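Local coordinates for uncharacterized protein (Methanosarcina mazei, PDB 3R6A) that is of unknown function but belongs to the glyoxalase/bleomycin resistance protein/dioxygenase superfamily and is built as a two-chain assembly, at residues S75-K80 and T99-T104; M3-I8 and A69-D74. All coordinates share one frame; numbering follows the deposited sequence.

Interaction 1 (S75-K80 and T99-T104); sequences SLDKFK and TGRNMT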
ATOM      1  N   SER B  75      -3.824   9.746 -16.490  1.00 29.20           N
ATOM      2  CA  SER B  75      -2.834  10.457 -17.292  1.00 29.62           C
ATOM      3  C   SER B  75      -1.570  10.845 -16.529  1.00 27.05           C
ATOM      4  O   SER B  75      -1.616  11.685 -15.633  1.00 29.13           O
ATOM      5  CB  SER B  75      -3.474  11.719 -17.880  1.00 29.86           C
ATOM      6  OG  SER B  75      -2.501  12.564 -18.472  1.00 33.38           O
ATOM      7  N   LEU B  76      -0.438  10.248 -16.893  1.00 25.37           N
ATOM      8  CA  LEU B  76       0.827  10.569 -16.229  1.00 23.55           C
ATOM      9  C   LEU B  76       1.191  12.036 -16.390  1.00 24.24           C
ATOM     10  O   LEU B  76       1.616  12.687 -15.442  1.00 22.36           O
ATOM     11  CB  LEU B  76       1.992   9.755 -16.796  1.00 22.96           C
ATOM     12  CG  LEU B  76       2.303   8.323 -16.373  1.00 23.19           C
ATOM     13  CD1 LEU B  76       3.713   7.987 -16.868  1.00 20.35           C
ATOM     14  CD2 LEU B  76       2.225   8.167 -14.864  1.00 20.82           C
ATOM     15  N   ASP B  77       1.038  12.543 -17.608  1.00 24.99           N
ATOM     16  CA  ASP B  77       1.388  13.926 -17.904  1.00 26.91           C
ATOM     17  C   ASP B  77       0.702  14.950 -17.009  1.00 26.03           C
ATOM     18  O   ASP B  77       1.340  15.896 -16.551  1.00 26.41           O
ATOM     19  CB  ASP B  77       1.102  14.223 -19.375  1.00 31.28           C
ATOM     20  CG  ASP B  77       1.789  13.243 -20.300  1.00 34.98           C
ATOM     21  OD1 ASP B  77       3.010  13.033 -20.136  1.00 37.07           O
ATOM     22  OD2 ASP B  77       1.112  12.680 -21.187  1.00 39.25           O
ATOM     23  N   LYS B  78      -0.591  14.767 -16.761  1.00 25.39           N
ATOM     24  CA  LYS B  78      -1.327  15.693 -15.907  1.00 26.87           C
ATOM     25  C   LYS B  78      -0.754  15.690 -14.492  1.00 25.59           C
ATOM     26  O   LYS B  78      -0.580  16.744 -13.875  1.00 23.65           O
ATOM     27  CB  LYS B  78      -2.810  15.312 -15.870  1.00 29.55           C
ATOM     28  CG  LYS B  78      -3.727  16.322 -16.557  1.00 35.70           C
ATOM     29  CD  LYS B  78      -3.361  16.525 -18.017  1.00 38.63           C
ATOM     30  CE  LYS B  78      -3.666  15.294 -18.859  1.00 41.58           C
ATOM     31  NZ  LYS B  78      -3.319  15.504 -20.296  1.00 42.83           N
ATOM     32  N   PHE B  79      -0.456  14.499 -13.983  1.00 22.95           N
ATOM     33  CA  PHE B  79       0.107  14.364 -12.642  1.00 21.22           C
ATOM     34  C   PHE B  79       1.533  14.894 -12.576  1.00 21.07           C
ATOM     35  O   PHE B  79       1.928  15.502 -11.587  1.00 20.54           O
ATOM     36  CB  PHE B  79       0.072  12.897 -12.195  1.00 20.41           C
ATOM     37  CG  PHE B  79      -1.255  12.473 -11.634  1.00 18.51           C
ATOM     38  CD1 PHE B  79      -1.577  12.741 -10.307  1.00 18.51           C
ATOM     39  CD2 PHE B  79      -2.202  11.849 -12.441  1.00 19.47           C
ATOM     40  CE1 PHE B  79      -2.824  12.398  -9.788  1.00 17.51           C
ATOM     41  CE2 PHE B  79      -3.456  11.501 -11.933  1.00 18.44           C
ATOM     42  CZ  PHE B  79      -3.767  11.776 -10.605  1.00 17.27           C
ATOM     43  N   LYS B  80       2.302  14.669 -13.636  1.00 21.66           N
ATOM     44  CA  LYS B  80       3.679  15.140 -13.675  1.00 22.64           C
ATOM     45  C   LYS B  80       3.708  16.651 -13.482  1.00 23.18           C
ATOM     46  O   LYS B  80       4.493  17.169 -12.688  1.00 23.33           O
ATOM     47  CB  LYS B  80       4.326  14.768 -15.013  1.00 23.15           C
ATOM     48  CG  LYS B  80       5.795  15.140 -15.130  1.00 24.48           C
ATOM     49  CD  LYS B  80       6.385  14.586 -16.423  1.00 27.16           C
ATOM     50  CE  LYS B  80       7.855  14.951 -16.572  1.00 29.47           C
ATOM     51  NZ  LYS B  80       8.055  16.418 -16.711  1.00 32.84           N
ATOM     52  N   THR B  99       3.079  -2.470 -20.294  1.00 20.21           N
ATOM     53  CA  THR B  99       1.706  -2.179 -19.909  1.00 19.21           C
ATOM     54  C   THR B  99       1.285  -0.722 -20.109  1.00 19.25           C
ATOM     55  O   THR B  99       0.135  -0.375 -19.876  1.00 20.24           O
ATOM     56  CB  THR B  99       1.455  -2.561 -18.434  1.00 19.93           C
ATOM     57  OG1 THR B  99       2.412  -1.896 -17.597  1.00 21.16           O
ATOM     58  CG2 THR B  99       1.588  -4.064 -18.243  1.00 20.47           C
ATOM     59  N   GLY B 100       2.214   0.126 -20.541  1.00 18.79           N
ATOM     60  CA  GLY B 100       1.885   1.526 -20.753  1.00 18.23           C
ATOM     61  C   GLY B 100       3.063   2.439 -20.478  1.00 18.08           C
ATOM     62  O   GLY B 100       4.066   2.390 -21.180  1.00 16.64           O
ATOM     63  N   ARG B 101       2.944   3.275 -19.451  1.00 16.81           N
ATOM     64  CA  ARG B 101       4.025   4.194 -19.090  1.00 18.20           C
ATOM     65  C   ARG B 101       4.069   4.359 -17.580  1.00 17.86           C
ATOM     66  O   ARG B 101       3.030   4.362 -16.929  1.00 18.55           O
ATOM     67  CB  ARG B 101       3.795   5.572 -19.712  1.00 19.36           C
ATOM     68  CG  ARG B 101       3.786   5.615 -21.223  1.00 25.68           C
ATOM     69  CD  ARG B 101       3.177   6.931 -21.690  1.00 30.11           C
ATOM     70  NE  ARG B 101       3.950   8.091 -21.252  1.00 33.42           N
ATOM     71  CZ  ARG B 101       3.418   9.273 -20.955  1.00 33.88           C
ATOM     72  NH1 ARG B 101       2.108   9.454 -21.039  1.00 36.14           N
ATOM     73  NH2 ARG B 101       4.195  10.278 -20.583  1.00 35.39           N
ATOM     74  N   ASN B 102       5.266   4.499 -17.022  1.00 16.00           N
ATOM     75  CA  ASN B 102       5.388   4.692 -15.578  1.00 17.99           C
ATOM     76  C   ASN B 102       6.401   5.786 -15.288  1.00 17.30           C
ATOM     77  O   ASN B 102       7.142   6.217 -16.171  1.00 17.13           O
ATOM     78  CB  ASN B 102       5.896   3.437 -14.854  1.00 20.20           C
ATOM     79  CG  ASN B 102       5.191   2.164 -15.272  1.00 26.99           C
ATOM     80  OD1 ASN B 102       3.998   2.156 -15.560  1.00 28.20           O
ATOM     81  ND2 ASN B 102       5.938   1.062 -15.272  1.00 28.26           N
HETATM   82  N   MSE B 103       6.410   6.223 -14.034  1.00 16.03           N
HETATM   83  CA  MSE B 103       7.368   7.207 -13.542  1.00 15.59           C
HETATM   84  C   MSE B 103       7.398   7.041 -12.034  1.00 15.84           C
HETATM   85  O   MSE B 103       6.413   6.612 -11.425  1.00 16.35           O
HETATM   86  CB  MSE B 103       6.978   8.642 -13.914  1.00 15.42           C
HETATM   87  CG  MSE B 103       5.711   9.163 -13.271  1.00 17.60           C
HETATM   88 SE   MSE B 103       5.434  11.031 -13.736  1.00 26.06          SE
HETATM   89  CE  MSE B 103       3.820  11.343 -12.709  1.00 19.15           C
ATOM     90  N   THR B 104       8.539   7.342 -11.433  1.00 14.53           N
ATOM     91  CA  THR B 104       8.678   7.236  -9.988  1.00 14.61           C
ATOM     92  C   THR B 104       8.912   8.649  -9.495  1.00 13.03           C
ATOM     93  O   THR B 104       9.691   9.399 -10.079  1.00 14.70           O
ATOM     94  CB  THR B 104       9.840   6.307  -9.608  1.00 16.58           C
ATOM     95  OG1 THR B 104       9.548   4.984 -10.082  1.00 18.01           O
ATOM     96  CG2 THR B 104      10.011   6.257  -8.091  1.00 15.29           C
TER

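Interaction 2 (M3-I8 and A69-D74); sequences MKILQI and ATFLVD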
HETATM    1  N   MSE B   3      -7.233  14.804 -14.503  1.00 36.07           N
HETATM    2  CA  MSE B   3      -6.289  14.168 -13.533  1.00 34.59           C
HETATM    3  C   MSE B   3      -7.087  13.288 -12.573  1.00 33.32           C
HETATM    4  O   MSE B   3      -7.845  13.791 -11.746  1.00 35.41           O
HETATM    5  CB  MSE B   3      -5.541  15.255 -12.757  1.00 35.49           C
HETATM    6  CG  MSE B   3      -4.378  14.757 -11.926  1.00 37.00           C
HETATM    7 SE   MSE B   3      -3.358  16.193 -11.138  1.00 41.80          SE
HETATM    8  CE  MSE B   3      -4.172  16.220  -9.384  1.00 36.96           C
ATOM      9  N   LYS B   4      -6.917  11.972 -12.678  1.00 29.69           N
ATOM     10  CA  LYS B   4      -7.659  11.059 -11.818  1.00 27.29           C
ATOM     11  C   LYS B   4      -6.882   9.831 -11.351  1.00 24.51           C
ATOM     12  O   LYS B   4      -6.176   9.192 -12.129  1.00 20.90           O
ATOM     13  CB  LYS B   4      -8.926  10.594 -12.539  1.00 30.01           C
ATOM     14  CG  LYS B   4      -9.753   9.578 -11.763  1.00 33.38           C
ATOM     15  CD  LYS B   4     -10.999   9.166 -12.545  1.00 36.73           C
ATOM     16  CE  LYS B   4     -11.826   8.145 -11.775  1.00 37.98           C
ATOM     17  NZ  LYS B   4     -13.065   7.758 -12.514  1.00 40.91           N
ATOM     18  N   ILE B   5      -7.022   9.513 -10.069  1.00 21.93           N
ATOM     19  CA  ILE B   5      -6.386   8.333  -9.498  1.00 21.77           C
ATOM     20  C   ILE B   5      -7.416   7.226  -9.696  1.00 22.41           C
ATOM     21  O   ILE B   5      -8.548   7.341  -9.223  1.00 24.15           O
ATOM     22  CB  ILE B   5      -6.128   8.500  -7.984  1.00 21.49           C
ATOM     23  CG1 ILE B   5      -5.182   9.678  -7.741  1.00 21.94           C
ATOM     24  CG2 ILE B   5      -5.554   7.204  -7.401  1.00 20.86           C
ATOM     25  CD1 ILE B   5      -3.759   9.437  -8.171  1.00 21.87           C
ATOM     26  N   LEU B   6      -7.035   6.168 -10.402  1.00 19.98           N
ATOM     27  CA  LEU B   6      -7.948   5.059 -10.656  1.00 21.34           C
ATOM     28  C   LEU B   6      -7.880   4.016  -9.543  1.00 21.31           C
ATOM     29  O   LEU B   6      -8.900   3.472  -9.124  1.00 20.02           O
ATOM     30  CB  LEU B   6      -7.619   4.413 -12.004  1.00 21.25           C
ATOM     31  CG  LEU B   6      -7.792   5.322 -13.226  1.00 24.17           C
ATOM     32  CD1 LEU B   6      -7.349   4.579 -14.477  1.00 25.17           C
ATOM     33  CD2 LEU B   6      -9.247   5.755 -13.349  1.00 25.79           C
ATOM     34  N   GLN B   7      -6.670   3.740  -9.070  1.00 18.52           N
ATOM     35  CA  GLN B   7      -6.469   2.771  -7.997  1.00 19.51           C
ATOM     36  C   GLN B   7      -5.193   3.091  -7.250  1.00 17.60           C
ATOM     37  O   GLN B   7      -4.243   3.616  -7.830  1.00 15.88           O
ATOM     38  CB  GLN B   7      -6.300   1.347  -8.532  1.00 21.83           C
ATOM     39  CG  GLN B   7      -7.524   0.658  -9.075  1.00 27.36           C
ATOM     40  CD  GLN B   7      -7.250  -0.815  -9.319  1.00 29.79           C
ATOM     41  OE1 GLN B   7      -6.293  -1.175 -10.011  1.00 31.22           O
ATOM     42  NE2 GLN B   7      -8.082  -1.677  -8.744  1.00 31.91           N
ATOM     43  N   ILE B   8      -5.180   2.760  -5.964  1.00 15.37           N
ATOM     44  CA  ILE B   8      -3.990   2.938  -5.145  1.00 14.96           C
ATOM     45  C   ILE B   8      -3.617   1.506  -4.793  1.00 16.64           C
ATOM     46  O   ILE B   8      -4.375   0.804  -4.122  1.00 16.98           O
ATOM     47  CB  ILE B   8      -4.283   3.743  -3.871  1.00 14.39           C
ATOM     48  CG1 ILE B   8      -4.696   5.166  -4.261  1.00 15.34           C
ATOM     49  CG2 ILE B   8      -3.046   3.763  -2.971  1.00 14.24           C
ATOM     50  CD1 ILE B   8      -4.989   6.087  -3.078  1.00 16.03           C
ATOM     51  N   ALA B  69       4.145   3.017  -2.484  1.00 16.17           N
ATOM     52  CA  ALA B  69       2.924   2.516  -3.103  1.00 15.03           C
ATOM     53  C   ALA B  69       2.892   2.855  -4.582  1.00 15.35           C
ATOM     54  O   ALA B  69       3.734   3.600  -5.076  1.00 15.13           O
ATOM     55  CB  ALA B  69       1.708   3.119  -2.413  1.00 14.29           C
ATOM     56  N   THR B  70       1.911   2.296  -5.280  1.00 13.64           N
ATOM     57  CA  THR B  70       1.754   2.525  -6.709  1.00 13.64           C
ATOM     58  C   THR B  70       0.380   3.127  -6.979  1.00 14.03           C
ATOM     59  O   THR B  70      -0.638   2.618  -6.507  1.00 13.06           O
ATOM     60  CB  THR B  70       1.912   1.200  -7.477  1.00 13.03           C
ATOM     61  OG1 THR B  70       3.266   0.747  -7.347  1.00 14.07           O
ATOM     62  CG2 THR B  70       1.565   1.367  -8.950  1.00 13.45           C
ATOM     63  N   PHE B  71       0.366   4.232  -7.717  1.00 12.73           N
ATOM     64  CA  PHE B  71      -0.876   4.905  -8.063  1.00 13.11           C
ATOM     65  C   PHE B  71      -1.165   4.673  -9.533  1.00 12.78           C
ATOM     66  O   PHE B  71      -0.386   5.090 -10.388  1.00 13.65           O
ATOM     67  CB  PHE B  71      -0.778   6.423  -7.856  1.00 12.02           C
ATOM     68  CG  PHE B  71      -0.678   6.866  -6.420  1.00 13.23           C
ATOM     69  CD1 PHE B  71      -0.640   5.951  -5.373  1.00 13.81           C
ATOM     70  CD2 PHE B  71      -0.612   8.228  -6.122  1.00 14.14           C
ATOM     71  CE1 PHE B  71      -0.534   6.386  -4.052  1.00 13.70           C
ATOM     72  CE2 PHE B  71      -0.506   8.671  -4.807  1.00 15.37           C
ATOM     73  CZ  PHE B  71      -0.468   7.746  -3.771  1.00 14.28           C
ATOM     74  N   LEU B  72      -2.270   3.995  -9.828  1.00 13.66           N
ATOM     75  CA  LEU B  72      -2.679   3.779 -11.214  1.00 15.77           C
ATOM     76  C   LEU B  72      -3.475   5.039 -11.549  1.00 16.59           C
ATOM     77  O   LEU B  72      -4.435   5.376 -10.849  1.00 16.82           O
ATOM     78  CB  LEU B  72      -3.563   2.530 -11.321  1.00 16.20           C
ATOM     79  CG  LEU B  72      -4.171   2.173 -12.679  1.00 20.18           C
ATOM     80  CD1 LEU B  72      -3.083   2.017 -13.740  1.00 21.82           C
ATOM     81  CD2 LEU B  72      -4.956   0.878 -12.531  1.00 21.01           C
ATOM     82  N   VAL B  73      -3.069   5.746 -12.600  1.00 15.49           N
ATOM     83  CA  VAL B  73      -3.728   6.991 -12.976  1.00 16.97           C
ATOM     84  C   VAL B  73      -4.190   7.025 -14.426  1.00 19.76           C
ATOM     85  O   VAL B  73      -3.759   6.219 -15.248  1.00 19.79           O
ATOM     86  CB  VAL B  73      -2.788   8.203 -12.728  1.00 15.60           C
ATOM     87  CG1 VAL B  73      -2.320   8.207 -11.282  1.00 13.62           C
ATOM     88  CG2 VAL B  73      -1.581   8.134 -13.657  1.00 16.71           C
ATOM     89  N   ASP B  74      -5.065   7.976 -14.734  1.00 22.02           N
ATOM     90  CA  ASP B  74      -5.586   8.116 -16.087  1.00 27.66           C
ATOM     91  C   ASP B  74      -4.563   8.774 -17.014  1.00 28.42           C
ATOM     92  O   ASP B  74      -4.438   8.395 -18.179  1.00 29.53           O
ATOM     93  CB  ASP B  74      -6.879   8.937 -16.061  1.00 29.89           C
ATOM     94  CG  ASP B  74      -6.644  10.391 -15.694  1.00 33.31           C
ATOM     95  OD1 ASP B  74      -5.735  10.668 -14.882  1.00 35.42           O
ATOM     96  OD2 ASP B  74      -7.379  11.260 -16.210  1.00 37.18           O
TER

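Interaction 1 (S75-K80 and T99-T104)
Arg101, on strand 100-106, reaches across to the first turn of helix 76-84 and meets the carboxylate of Asp77 in a salt bridge with two unequal arms. The strong arm runs from Arg101 NH2 to Asp77 OD1 at 3.0 Å and is nearly straight, 173° at the hydrogen; OD1 lies in the guanidinium plane, while the donor reaches it on the syn side but tilted out of the carboxylate plane. The second arm, Arg101 NH1 to Asp77 OD2 at 3.4 Å, is weak, in keeping with the 33° twist between the two planes. A bend at chi3 (62°) turns the guanidinium toward the helix, and Leu76 CD1 lies over the centre of one of its faces. Glu117 accepts from Leu76 N at the helix start and forms a long, weak ion pair with Arg101 NH1. Ser75, the N-cap, takes a weak bond from Lys78 N through OG, while Lys80 NZ pairs with Glu84. Away from the charges the contact is apolar. Leu76 CD1 packs 3.7 Å from Arg101 CB, and Leu76 CD2 touches selenomethionine Met103 CG at 4.0 Å, the two side chains running antiparallel past one another. Met103 CE ends beside Leu76 O and Lys80 N, which are already bonded to each other at 2.8 Å. The chemistry thus implies a helix seated on its sheet by a buried Leu-Met layer, with a salt bridge along the more exposed border.

Interaction 2 (M3-I8 and A69-D74)
Residues 5-8 and 69-73 pair as antiparallel strands whose register slips by one at a classic beta bulge, where Leu6 and Gln7 both face Leu72. Leu72 O accepts from both amides, Leu6 N at 2.8 Å and Gln7 N at 3.3 Å, and Leu72 N returns a bond to Gln7 O at 2.8 Å. On either side of the bulge, Ile5 with Val73 and Ile8 with Phe71 form non-hydrogen-bonded pairs with their side chains on one face. There Ile5 CD1 bridges two neighbours, lying 3.6 Å from Val73 CG1 and also against Phe71 CD2; a chi2 of -71° swings this methyl toward the partner strand. Ile8 CG2 comes 3.8 Å from Phe71 CE1, the two side chains running alongside in one direction. Tyr115 meets Phe71 edge-to-face, and Leu28 and Ile51 of the second subunit pack on Ile5 and Phe71. On the other face Gln7 and Leu72 lie side by side, OE1 of Gln7 touching Leu72 CD2 at 3.5 Å. At the end of the ladder Asp74 N bonds to Lys4 O, and the Asp74 side chain continues the pairing: OD1 takes Lys4 N at 2.8 Å from above the carboxylate plane. With chi1 at 68°, its CG stands between backbone N and carbonyl carbon, which brings the carboxylate back to the segment that leads into strand 5-14. A side-chain oxygen here does the work of a backbone carbonyl, so the polar pairing extends past the last strand pair while the apolar face is shared between helix 76-84, strand 112-118 and the second subunit.

The two contacts are in series along the chain: strand 69-73 of interaction 2 leads directly into the helix of interaction 1, and both contacts reach the same mixed sheet. Their centres lie 9 Å apart, and Phe79 joins them, its ring packing on Met3, Ile5 and Val73. Each is partly buried, yet they are held differently. Interaction 2 is sheet-forming, with main-chain bonds predominating and an apolar face that meets the second subunit through several residues. Interaction 1, which meets that subunit through Phe79, lays a helix on the sheet, is made by side chains, partly against the partner's backbone, and combines a buried apolar layer with a charged border nearer the surface.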